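Local coordinates for adhesion G-protein coupled receptor G6 (Danio rerio, PDB 6V55) that probably acts in cell adhesion and signalling during myelination, through a large calcium-binding extracellular region that opens with a CUB domain, at residues N32-A37 / G88-V93; Q44-D49 / G81-S86; V64-T69 / E92-S97. One frame throughout, in Å; residues are numbered along the deposited sequence.

Contact 1: N32-A37 / G88-V93; sequences NWTIQA and GNVMEV. With NAG (2-acetamido-2-deoxy-beta-D-glucopyranose), chain E.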
loop_
_atom_site.group_PDB
_atom_site.type_symbol
_atom_site.label_atom_id
_atom_site.label_comp_id
_atom_site.label_asym_id
_atom_site.label_seq_id
_atom_site.Cartn_x
_atom_site.Cartn_y
_atom_site.Cartn_z
ATOM N N ASN A 32 -6.329 -1.029 0.003
ATOM C CA ASN A 32 -6.196 -2.414 0.501
ATOM C C ASN A 32 -6.444 -3.277 -0.733
ATOM O O ASN A 32 -7.576 -3.684 -1.010
ATOM C CB ASN A 32 -7.168 -2.727 1.656
ATOM C CG ASN A 32 -7.169 -4.223 2.124
ATOM O OD1 ASN A 32 -6.343 -5.028 1.728
ATOM N ND2 ASN A 32 -8.107 -4.561 3.020
ATOM N N TRP A 33 -5.372 -3.571 -1.452
ATOM C CA TRP A 33 -5.371 -4.622 -2.455
ATOM C C TRP A 33 -5.039 -5.942 -1.771
ATOM O O TRP A 33 -3.890 -6.163 -1.376
ATOM C CB TRP A 33 -4.340 -4.315 -3.521
ATOM C CG TRP A 33 -4.543 -3.026 -4.238
ATOM C CD1 TRP A 33 -5.384 -2.797 -5.282
ATOM C CD2 TRP A 33 -3.841 -1.800 -4.013
ATOM N NE1 TRP A 33 -5.268 -1.500 -5.708
ATOM C CE2 TRP A 33 -4.326 -0.869 -4.944
ATOM C CE3 TRP A 33 -2.854 -1.400 -3.110
ATOM C CZ2 TRP A 33 -3.868 0.427 -4.994
ATOM C CZ3 TRP A 33 -2.401 -0.102 -3.166
ATOM C CH2 TRP A 33 -2.901 0.786 -4.102
ATOM N N THR A 34 -6.023 -6.825 -1.635
ATOM C CA THR A 34 -5.779 -8.171 -1.128
ATOM C C THR A 34 -5.711 -9.132 -2.314
ATOM O O THR A 34 -6.629 -9.193 -3.131
ATOM C CB THR A 34 -6.858 -8.573 -0.119
ATOM O OG1 THR A 34 -6.554 -7.979 1.150
ATOM C CG2 THR A 34 -6.931 -10.078 0.067
ATOM N N ILE A 35 -4.610 -9.855 -2.434
ATOM C CA ILE A 35 -4.413 -10.794 -3.531
ATOM C C ILE A 35 -4.581 -12.199 -2.985
ATOM O O ILE A 35 -3.812 -12.618 -2.111
ATOM C CB ILE A 35 -3.034 -10.632 -4.170
ATOM C CG1 ILE A 35 -2.715 -9.148 -4.370
ATOM C CG2 ILE A 35 -3.010 -11.400 -5.454
ATOM C CD1 ILE A 35 -1.258 -8.857 -4.714
ATOM N N GLN A 36 -5.568 -12.935 -3.499
ATOM C CA GLN A 36 -5.863 -14.268 -2.989
ATOM C C GLN A 36 -5.735 -15.313 -4.085
ATOM O O GLN A 36 -6.304 -15.165 -5.172
ATOM C CB GLN A 36 -7.248 -14.342 -2.370
ATOM C CG GLN A 36 -7.412 -15.580 -1.532
ATOM C CD GLN A 36 -8.504 -15.438 -0.514
ATOM O OE1 GLN A 36 -8.459 -16.061 0.553
ATOM N NE2 GLN A 36 -9.494 -14.597 -0.822
ATOM N N ALA A 37 -4.986 -16.361 -3.783
ATOM C CA ALA A 37 -4.760 -17.531 -4.601
ATOM C C ALA A 37 -5.431 -18.746 -3.955
ATOM O O ALA A 37 -5.717 -18.731 -2.750
ATOM C CB ALA A 37 -3.244 -17.757 -4.746
ATOM N N GLY A 88 1.732 -17.907 2.801
ATOM C CA GLY A 88 0.514 -18.609 2.451
ATOM C C GLY A 88 -0.009 -18.177 1.096
ATOM O O GLY A 88 0.746 -17.739 0.218
ATOM N N ASN A 89 -1.315 -18.284 0.916
ATOM C CA ASN A 89 -1.898 -17.980 -0.378
ATOM C C ASN A 89 -2.482 -16.577 -0.464
ATOM O O ASN A 89 -3.021 -16.218 -1.515
ATOM C CB ASN A 89 -2.974 -19.004 -0.727
ATOM C CG ASN A 89 -4.010 -19.129 0.339
ATOM O OD1 ASN A 89 -3.774 -18.769 1.494
ATOM N ND2 ASN A 89 -5.169 -19.655 -0.029
ATOM N N VAL A 90 -2.406 -15.771 0.597
ATOM C CA VAL A 90 -2.912 -14.400 0.556
ATOM C C VAL A 90 -1.765 -13.412 0.760
ATOM O O VAL A 90 -0.988 -13.530 1.715
ATOM C CB VAL A 90 -4.024 -14.147 1.587
ATOM C CG1 VAL A 90 -4.825 -12.974 1.145
ATOM C CG2 VAL A 90 -4.942 -15.347 1.717
ATOM N N MET A 91 -1.671 -12.430 -0.138
ATOM C CA MET A 91 -0.770 -11.292 0.005
ATOM C C MET A 91 -1.590 -10.006 -0.027
ATOM O O MET A 91 -2.375 -9.798 -0.956
ATOM C CB MET A 91 0.278 -11.266 -1.106
ATOM C CG MET A 91 1.179 -10.047 -1.044
ATOM S SD MET A 91 2.729 -10.433 -0.235
ATOM C CE MET A 91 3.590 -11.108 -1.634
ATOM N N GLU A 92 -1.392 -9.135 0.968
ATOM C CA GLU A 92 -2.120 -7.875 1.085
ATOM C C GLU A 92 -1.145 -6.710 0.962
ATOM O O GLU A 92 -0.106 -6.700 1.631
ATOM C CB GLU A 92 -2.873 -7.813 2.422
ATOM C CG GLU A 92 -3.734 -9.046 2.669
ATOM C CD GLU A 92 -4.690 -8.912 3.840
ATOM O OE1 GLU A 92 -4.441 -8.106 4.761
ATOM O OE2 GLU A 92 -5.711 -9.626 3.843
ATOM N N VAL A 93 -1.479 -5.737 0.109
ATOM C CA VAL A 93 -0.676 -4.536 -0.129
ATOM C C VAL A 93 -1.501 -3.317 0.267
ATOM O O VAL A 93 -2.544 -3.048 -0.339
ATOM C CB VAL A 93 -0.245 -4.414 -1.598
ATOM C CG1 VAL A 93 0.481 -3.094 -1.831
ATOM C CG2 VAL A 93 0.637 -5.564 -1.995
HETATM C C1 NAG E . -8.269 -5.910 3.559
HETATM C C2 NAG E . -8.735 -5.983 5.031
HETATM C C3 NAG E . -9.023 -7.437 5.433
HETATM C C4 NAG E . -10.045 -8.069 4.497
HETATM C C5 NAG E . -9.547 -7.986 3.051
HETATM C C6 NAG E . -10.585 -8.450 2.062
HETATM C C7 NAG E . -7.717 -4.080 6.213
HETATM C C8 NAG E . -6.720 -3.667 7.257
HETATM N N2 NAG E . -7.781 -5.390 5.956
HETATM O O3 NAG E . -9.495 -7.500 6.778
HETATM O O4 NAG E . -10.266 -9.429 4.871
HETATM O O5 NAG E . -9.237 -6.624 2.697
HETATM O O6 NAG E . -11.445 -7.382 1.687
HETATM O O7 NAG E . -8.427 -3.264 5.626
#
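The indole of W33 meets the 88-93 segment at its edge: the carbonyl O of V93 lies near the ring plane, 3.2 Å from W33 CE3, while V93 CG1 packs against the same carbon at 4.0 Å. Elsewhere the ring stacks with F16 and meets F106 almost at right angles, placing it between the two sheets of the CUB-domain beta-sandwich. The contact joins two neighbouring antiparallel strands of one of these sheets. W33 with V93 and I35 with M91 are hydrogen-bonded pairs whose side chains enter the core; T34 with E92 and Q36 with V90 are non-hydrogen-bonded pairs on the other face. The shortest of the backbone bonds is the one I35 N donates to M91 O at 2.7 Å; V93 N bonds to W33 O at 2.9 Å, almost straight (175°).

On the face of T34 and E92 the two side chains run alongside each other. With E92 CG beside its own backbone N (chi1 -51°) and the chain extended beyond it, the carboxylate brings OE2 to 3.3 Å from T34 OG1, at most a weak interaction because the hydroxyl donates to N32 OD1. That donor is tilted from the carbonyl plane of N32, and its bond helps fix the amide whose ND2 is covalently joined to C1 of the N-acetylglucosamine. N32, W33 and T34 form the N-glycosylation sequon. Next to it, T34 CG2 meets V90 CG1 at 3.7 Å. Beyond the paired strands, A37 N bonds to N89 O, and the N89 amide turns back to the same residue, its ND2 donating to A37 O at 2.9 Å with a bent N-H...O angle of 130°.

Contact 2: Q44-D49 / G81-S86; sequences QITFLD and GLTLNS. With NAG (2-acetamido-2-deoxy-beta-D-glucopyranose), chain H.
Two groups converge on the backbone carbonyl O of I45: L84 N donates to it at 3.1 Å, tilted 32° from the carbonyl plane, and T83 CA makes a CA-H...O contact with it. In return I45 N bonds to L84 O at 3.0 Å, nearly along the C=O axis, and F47 N bonds to L82 O. These bonds hold strand 83-85 at the outer edge of the antiparallel four-stranded sheet of the CUB sandwich, beside strand 41-51. One face carries Q44, T46, T83 and N85. There the T46 and T83 side chains lie side by side, and their OG1 atoms are hydrogen-bonded at 3.2 Å. The extended Q44 chain, its CG anti to the backbone N (chi1 -170°), crosses T83 so that its NE2 sits 3.4 Å from T83 CG2. It passes the amide of N85, with the two amide planes 18° apart, and Q44 CB touches N85 OD1. N85 ND2 is covalently joined to C1 of an N-acetylglucosamine, which projects from this edge strand. On the core face I45 CG1 packs on L84 CB at 4.1 Å, while L82 O lies in plane at the F47 ring edge, 3.8 Å from F47 CD2.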
loop_
_atom_site.group_PDB
_atom_site.type_symbol
_atom_site.label_atom_id
_atom_site.label_comp_id
_atom_site.label_asym_id
_atom_site.label_seq_id
_atom_site.Cartn_x
_atom_site.Cartn_y
_atom_site.Cartn_z
ATOM N N GLN A 44 3.370 -13.949 -5.507
ATOM C CA GLN A 44 4.599 -13.193 -5.687
ATOM C C GLN A 44 4.269 -11.834 -6.284
ATOM O O GLN A 44 3.666 -11.761 -7.361
ATOM C CB GLN A 44 5.541 -13.938 -6.613
ATOM C CG GLN A 44 6.895 -13.336 -6.648
ATOM C CD GLN A 44 7.747 -13.916 -7.741
ATOM O OE1 GLN A 44 7.310 -14.061 -8.889
ATOM N NE2 GLN A 44 8.960 -14.310 -7.378
ATOM N N ILE A 45 4.661 -10.756 -5.605
ATOM C CA ILE A 45 4.500 -9.428 -6.171
ATOM C C ILE A 45 5.855 -8.935 -6.643
ATOM O O ILE A 45 6.910 -9.408 -6.222
ATOM C CB ILE A 45 3.863 -8.403 -5.208
ATOM C CG1 ILE A 45 4.824 -8.044 -4.072
ATOM C CG2 ILE A 45 2.520 -8.889 -4.687
ATOM C CD1 ILE A 45 4.328 -6.899 -3.204
ATOM N N THR A 46 5.819 -7.968 -7.550
ATOM C CA THR A 46 7.015 -7.310 -8.054
ATOM C C THR A 46 6.644 -5.850 -8.256
ATOM O O THR A 46 5.637 -5.546 -8.906
ATOM C CB THR A 46 7.507 -7.957 -9.365
ATOM O OG1 THR A 46 8.157 -9.214 -9.082
ATOM C CG2 THR A 46 8.479 -7.039 -10.124
ATOM N N PHE A 47 7.413 -4.957 -7.654
ATOM C CA PHE A 47 7.244 -3.535 -7.900
ATOM C C PHE A 47 7.902 -3.207 -9.231
ATOM O O PHE A 47 9.118 -3.315 -9.365
ATOM C CB PHE A 47 7.873 -2.723 -6.778
ATOM C CG PHE A 47 7.169 -2.844 -5.444
ATOM C CD1 PHE A 47 6.277 -1.861 -5.036
ATOM C CD2 PHE A 47 7.416 -3.918 -4.593
ATOM C CE1 PHE A 47 5.635 -1.945 -3.819
ATOM C CE2 PHE A 47 6.769 -4.030 -3.382
ATOM C CZ PHE A 47 5.879 -3.036 -2.991
ATOM N N LEU A 48 7.116 -2.828 -10.229
ATOM C CA LEU A 48 7.708 -2.418 -11.489
ATOM C C LEU A 48 8.256 -1.000 -11.427
ATOM O O LEU A 48 9.110 -0.634 -12.247
ATOM C CB LEU A 48 6.665 -2.536 -12.602
ATOM C CG LEU A 48 5.951 -3.894 -12.635
ATOM C CD1 LEU A 48 4.764 -3.923 -13.622
ATOM C CD2 LEU A 48 6.946 -4.972 -12.967
ATOM N N ASP A 49 7.780 -0.206 -10.473
ATOM C CA ASP A 49 8.088 1.207 -10.300
ATOM C C ASP A 49 7.565 1.603 -8.931
ATOM O O ASP A 49 6.539 1.079 -8.500
ATOM C CB ASP A 49 7.421 2.061 -11.379
ATOM C CG ASP A 49 7.975 3.460 -11.428
ATOM O OD1 ASP A 49 9.034 3.677 -10.792
ATOM O OD2 ASP A 49 7.347 4.342 -12.070
ATOM N N GLY A 81 13.065 -1.964 -6.893
ATOM C CA GLY A 81 13.377 -3.171 -7.645
ATOM C C GLY A 81 12.988 -4.488 -6.988
ATOM O O GLY A 81 13.565 -5.528 -7.312
ATOM N N LEU A 82 11.997 -4.478 -6.103
ATOM C CA LEU A 82 11.809 -5.553 -5.138
ATOM C C LEU A 82 10.789 -6.600 -5.586
ATOM O O LEU A 82 9.834 -6.305 -6.314
ATOM C CB LEU A 82 11.380 -4.969 -3.796
ATOM C CG LEU A 82 12.511 -4.762 -2.787
ATOM C CD1 LEU A 82 13.600 -3.797 -3.313
ATOM C CD2 LEU A 82 11.919 -4.293 -1.463
ATOM N N THR A 83 10.994 -7.835 -5.110
ATOM C CA THR A 83 10.134 -8.978 -5.418
ATOM C C THR A 83 9.884 -9.765 -4.141
ATOM O O THR A 83 10.811 -10.357 -3.591
ATOM C CB THR A 83 10.769 -9.901 -6.462
ATOM O OG1 THR A 83 11.010 -9.184 -7.686
ATOM C CG2 THR A 83 9.855 -11.082 -6.733
ATOM N N LEU A 84 8.644 -9.786 -3.667
ATOM C CA LEU A 84 8.319 -10.367 -2.373
ATOM C C LEU A 84 7.339 -11.518 -2.545
ATOM O O LEU A 84 6.573 -11.580 -3.514
ATOM C CB LEU A 84 7.728 -9.337 -1.414
ATOM C CG LEU A 84 8.507 -8.024 -1.282
ATOM C CD1 LEU A 84 7.847 -7.136 -0.251
ATOM C CD2 LEU A 84 9.982 -8.238 -0.926
ATOM N N ASN A 85 7.366 -12.427 -1.579
ATOM C CA ASN A 85 6.769 -13.736 -1.735
ATOM C C ASN A 85 5.942 -14.047 -0.501
ATOM O O ASN A 85 6.463 -14.007 0.619
ATOM C CB ASN A 85 7.867 -14.794 -1.968
ATOM C CG ASN A 85 7.753 -15.430 -3.333
ATOM O OD1 ASN A 85 6.632 -15.539 -3.833
ATOM N ND2 ASN A 85 8.878 -15.853 -3.964
ATOM N N SER A 86 4.655 -14.341 -0.705
ATOM C CA SER A 86 3.769 -14.690 0.402
ATOM C C SER A 86 4.050 -16.093 0.929
ATOM O O SER A 86 4.371 -17.012 0.169
ATOM C CB SER A 86 2.307 -14.600 -0.032
ATOM O OG SER A 86 2.021 -15.579 -1.019
HETATM C C1 NAG H . 10.302 -15.879 -3.657
HETATM C C2 NAG H . 11.041 -16.524 -4.866
HETATM C C3 NAG H . 12.562 -16.510 -4.634
HETATM C C4 NAG H . 13.045 -15.088 -4.366
HETATM C C5 NAG H . 12.323 -14.518 -3.145
HETATM C C6 NAG H . 12.692 -13.075 -2.883
HETATM C C7 NAG H . 10.492 -18.459 -6.312
HETATM C C8 NAG H . 9.962 -19.866 -6.337
HETATM N N2 NAG H . 10.564 -17.881 -5.103
HETATM O O3 NAG H . 13.259 -17.061 -5.749
HETATM O O4 NAG H . 14.453 -15.069 -4.152
HETATM O O5 NAG H . 10.897 -14.553 -3.354
HETATM O O6 NAG H . 12.522 -12.719 -1.518
HETATM O O7 NAG H . 10.851 -17.879 -7.337
#

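Contact 3: V64-T69 / E92-S97; sequences VVKTGT and EVFFNS. With NAG (2-acetamido-2-deoxy-beta-D-glucopyranose), chain E.
K66 runs obliquely past the ring of F94 and alongside E92 on one face of the five-stranded sheet of the CUB sandwich, where strands 62-66 and 90-96 pair antiparallel. Its CD packs on F94 CE2 at 3.9 Å, and a bend at chi3 (86°) carries CE and NZ near the ring and E92 OE1, NZ coming obliquely to 3.6 Å from F94 CZ. The same ammonium forms a weak salt bridge with E92 OE1 at 3.3 Å, which probably helps to stabilise the carboxylate's negative charge. V64 lies at the base of F94, CB against CB.

The backbones beneath hold these side chains in step. V64 with F94 and K66 with E92 are hydrogen-bonded pairs, the straightest bond running from E92 N to K66 O (178°), whereas V64 N approaches F94 O from above the carbonyl plane. V65 and V93, the non-hydrogen-bonded pair, turn to the opposite face, where both pack on I45 of the second sheet. F94 holds its CG beside the backbone N (chi1 -61°), and its ring reaches the sugar linked to N32: F94 CE1 lies 3.6 Å from the acetyl methyl carbon C8 of this N-acetylglucosamine.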
loop_
_atom_site.group_PDB
_atom_site.type_symbol
_atom_site.label_atom_id
_atom_site.label_comp_id
_atom_site.label_asym_id
_atom_site.label_seq_id
_atom_site.Cartn_x
_atom_site.Cartn_y
_atom_site.Cartn_z
ATOM N N VAL A 64 2.581 -0.721 3.015
ATOM C CA VAL A 64 2.791 -1.900 3.859
ATOM C C VAL A 64 2.536 -3.154 3.024
ATOM O O VAL A 64 1.490 -3.258 2.373
ATOM C CB VAL A 64 1.866 -1.868 5.088
ATOM C CG1 VAL A 64 2.017 -3.137 5.907
ATOM C CG2 VAL A 64 2.154 -0.642 5.956
ATOM N N VAL A 65 3.485 -4.098 3.014
ATOM C CA VAL A 65 3.298 -5.403 2.367
ATOM C C VAL A 65 3.130 -6.464 3.448
ATOM O O VAL A 65 4.040 -6.689 4.256
ATOM C CB VAL A 65 4.463 -5.776 1.439
ATOM C CG1 VAL A 65 4.181 -7.125 0.776
ATOM C CG2 VAL A 65 4.686 -4.696 0.394
ATOM N N LYS A 66 1.981 -7.138 3.443
ATOM C CA LYS A 66 1.587 -8.058 4.509
ATOM C C LYS A 66 1.469 -9.469 3.939
ATOM O O LYS A 66 0.638 -9.731 3.061
ATOM C CB LYS A 66 0.265 -7.613 5.147
ATOM C CG LYS A 66 0.211 -7.753 6.660
ATOM C CD LYS A 66 -0.929 -6.931 7.284
ATOM C CE LYS A 66 -2.277 -7.668 7.311
ATOM N NZ LYS A 66 -3.456 -6.735 7.568
ATOM N N THR A 67 2.303 -10.373 4.417
ATOM C CA THR A 67 2.053 -11.785 4.217
ATOM C C THR A 67 1.590 -12.380 5.543
ATOM O O THR A 67 1.319 -11.658 6.510
ATOM C CB THR A 67 3.287 -12.472 3.644
ATOM O OG1 THR A 67 3.111 -13.891 3.731
ATOM C CG2 THR A 67 4.540 -12.039 4.377
ATOM N N GLY A 68 1.476 -13.708 5.591
ATOM C CA GLY A 68 0.896 -14.372 6.749
ATOM C C GLY A 68 1.757 -14.328 7.993
ATOM O O GLY A 68 1.233 -14.492 9.101
ATOM N N THR A 69 3.057 -14.061 7.838
ATOM C CA THR A 69 4.002 -14.109 8.940
ATOM C C THR A 69 4.791 -12.823 9.157
ATOM O O THR A 69 5.408 -12.680 10.220
ATOM C CB THR A 69 4.993 -15.262 8.734
ATOM O OG1 THR A 69 5.437 -15.260 7.373
ATOM C CG2 THR A 69 4.332 -16.598 9.050
ATOM N N GLU A 92 -1.392 -9.135 0.968
ATOM C CA GLU A 92 -2.120 -7.875 1.085
ATOM C C GLU A 92 -1.145 -6.710 0.962
ATOM O O GLU A 92 -0.106 -6.700 1.631
ATOM C CB GLU A 92 -2.873 -7.813 2.422
ATOM C CG GLU A 92 -3.734 -9.046 2.669
ATOM C CD GLU A 92 -4.690 -8.912 3.840
ATOM O OE1 GLU A 92 -4.441 -8.106 4.761
ATOM O OE2 GLU A 92 -5.711 -9.626 3.843
ATOM N N VAL A 93 -1.479 -5.737 0.109
ATOM C CA VAL A 93 -0.676 -4.536 -0.129
ATOM C C VAL A 93 -1.501 -3.317 0.267
ATOM O O VAL A 93 -2.544 -3.048 -0.339
ATOM C CB VAL A 93 -0.245 -4.414 -1.598
ATOM C CG1 VAL A 93 0.481 -3.094 -1.831
ATOM C CG2 VAL A 93 0.637 -5.564 -1.995
ATOM N N PHE A 94 -1.023 -2.560 1.248
ATOM C CA PHE A 94 -1.697 -1.346 1.684
ATOM C C PHE A 94 -0.940 -0.125 1.208
ATOM O O PHE A 94 0.257 -0.191 0.939
ATOM C CB PHE A 94 -1.814 -1.288 3.198
ATOM C CG PHE A 94 -2.596 -2.413 3.770
ATOM C CD1 PHE A 94 -3.978 -2.348 3.807
ATOM C CD2 PHE A 94 -1.950 -3.547 4.245
ATOM C CE1 PHE A 94 -4.700 -3.389 4.320
ATOM C CE2 PHE A 94 -2.669 -4.588 4.763
ATOM C CZ PHE A 94 -4.050 -4.511 4.802
ATOM N N PHE A 95 -1.651 0.996 1.113
ATOM C CA PHE A 95 -1.023 2.265 0.773
ATOM C C PHE A 95 -1.805 3.373 1.456
ATOM O O PHE A 95 -3.037 3.414 1.364
ATOM C CB PHE A 95 -0.980 2.476 -0.741
ATOM C CG PHE A 95 -0.598 3.883 -1.169
ATOM C CD1 PHE A 95 0.597 4.475 -0.752
ATOM C CD2 PHE A 95 -1.432 4.607 -2.017
ATOM C CE1 PHE A 95 0.950 5.772 -1.175
ATOM C CE2 PHE A 95 -1.080 5.896 -2.450
ATOM C CZ PHE A 95 0.112 6.481 -2.025
ATOM N N ASN A 96 -1.085 4.255 2.156
ATOM C CA ASN A 96 -1.664 5.409 2.841
ATOM C C ASN A 96 -0.822 6.645 2.548
ATOM O O ASN A 96 0.410 6.600 2.659
ATOM C CB ASN A 96 -1.741 5.161 4.338
ATOM C CG ASN A 96 -2.681 4.047 4.676
ATOM O OD1 ASN A 96 -3.904 4.184 4.537
ATOM N ND2 ASN A 96 -2.131 2.926 5.117
ATOM N N SER A 97 -1.472 7.731 2.136
ATOM C CA SER A 97 -0.783 8.992 1.917
ATOM C C SER A 97 -1.358 9.979 2.916
ATOM O O SER A 97 -2.492 9.815 3.369
ATOM C CB SER A 97 -0.984 9.532 0.499
ATOM O OG SER A 97 -2.374 9.543 0.191
HETATM C C1 NAG E . -8.269 -5.910 3.559
HETATM C C2 NAG E . -8.735 -5.983 5.031
HETATM C C3 NAG E . -9.023 -7.437 5.433
HETATM C C4 NAG E . -10.045 -8.069 4.497
HETATM C C5 NAG E . -9.547 -7.986 3.051
HETATM C C6 NAG E . -10.585 -8.450 2.062
HETATM C C7 NAG E . -7.717 -4.080 6.213
HETATM C C8 NAG E . -6.720 -3.667 7.257
HETATM N N2 NAG E . -7.781 -5.390 5.956
HETATM O O3 NAG E . -9.495 -7.500 6.778
HETATM O O4 NAG E . -10.266 -9.429 4.871
HETATM O O5 NAG E . -9.237 -6.624 2.697
HETATM O O6 NAG E . -11.445 -7.382 1.687
HETATM O O7 NAG E . -8.427 -3.264 5.626
#

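Overall arrangement
All three contacts lie in the N-terminal CUB domain. Contacts 1 and 3 share strand 90-96, which runs between 30-36 and 62-66 in one sheet, with centres about 9 Å apart. Contact 2 belongs to the facing sheet, its centre about 13 Å from contact 1 and 12 Å from contact 3. Along the chain it nests within the loop closed by contact 1, while its segments alternate with those of contact 3. The sheets meet through I35, M91 and V65 on one side and I45, F47 and L84 on the other, closing the sandwich core. The N32 and N85 sugars project from the two outer faces, touching contacts 1 and 3 and contact 2 respectively.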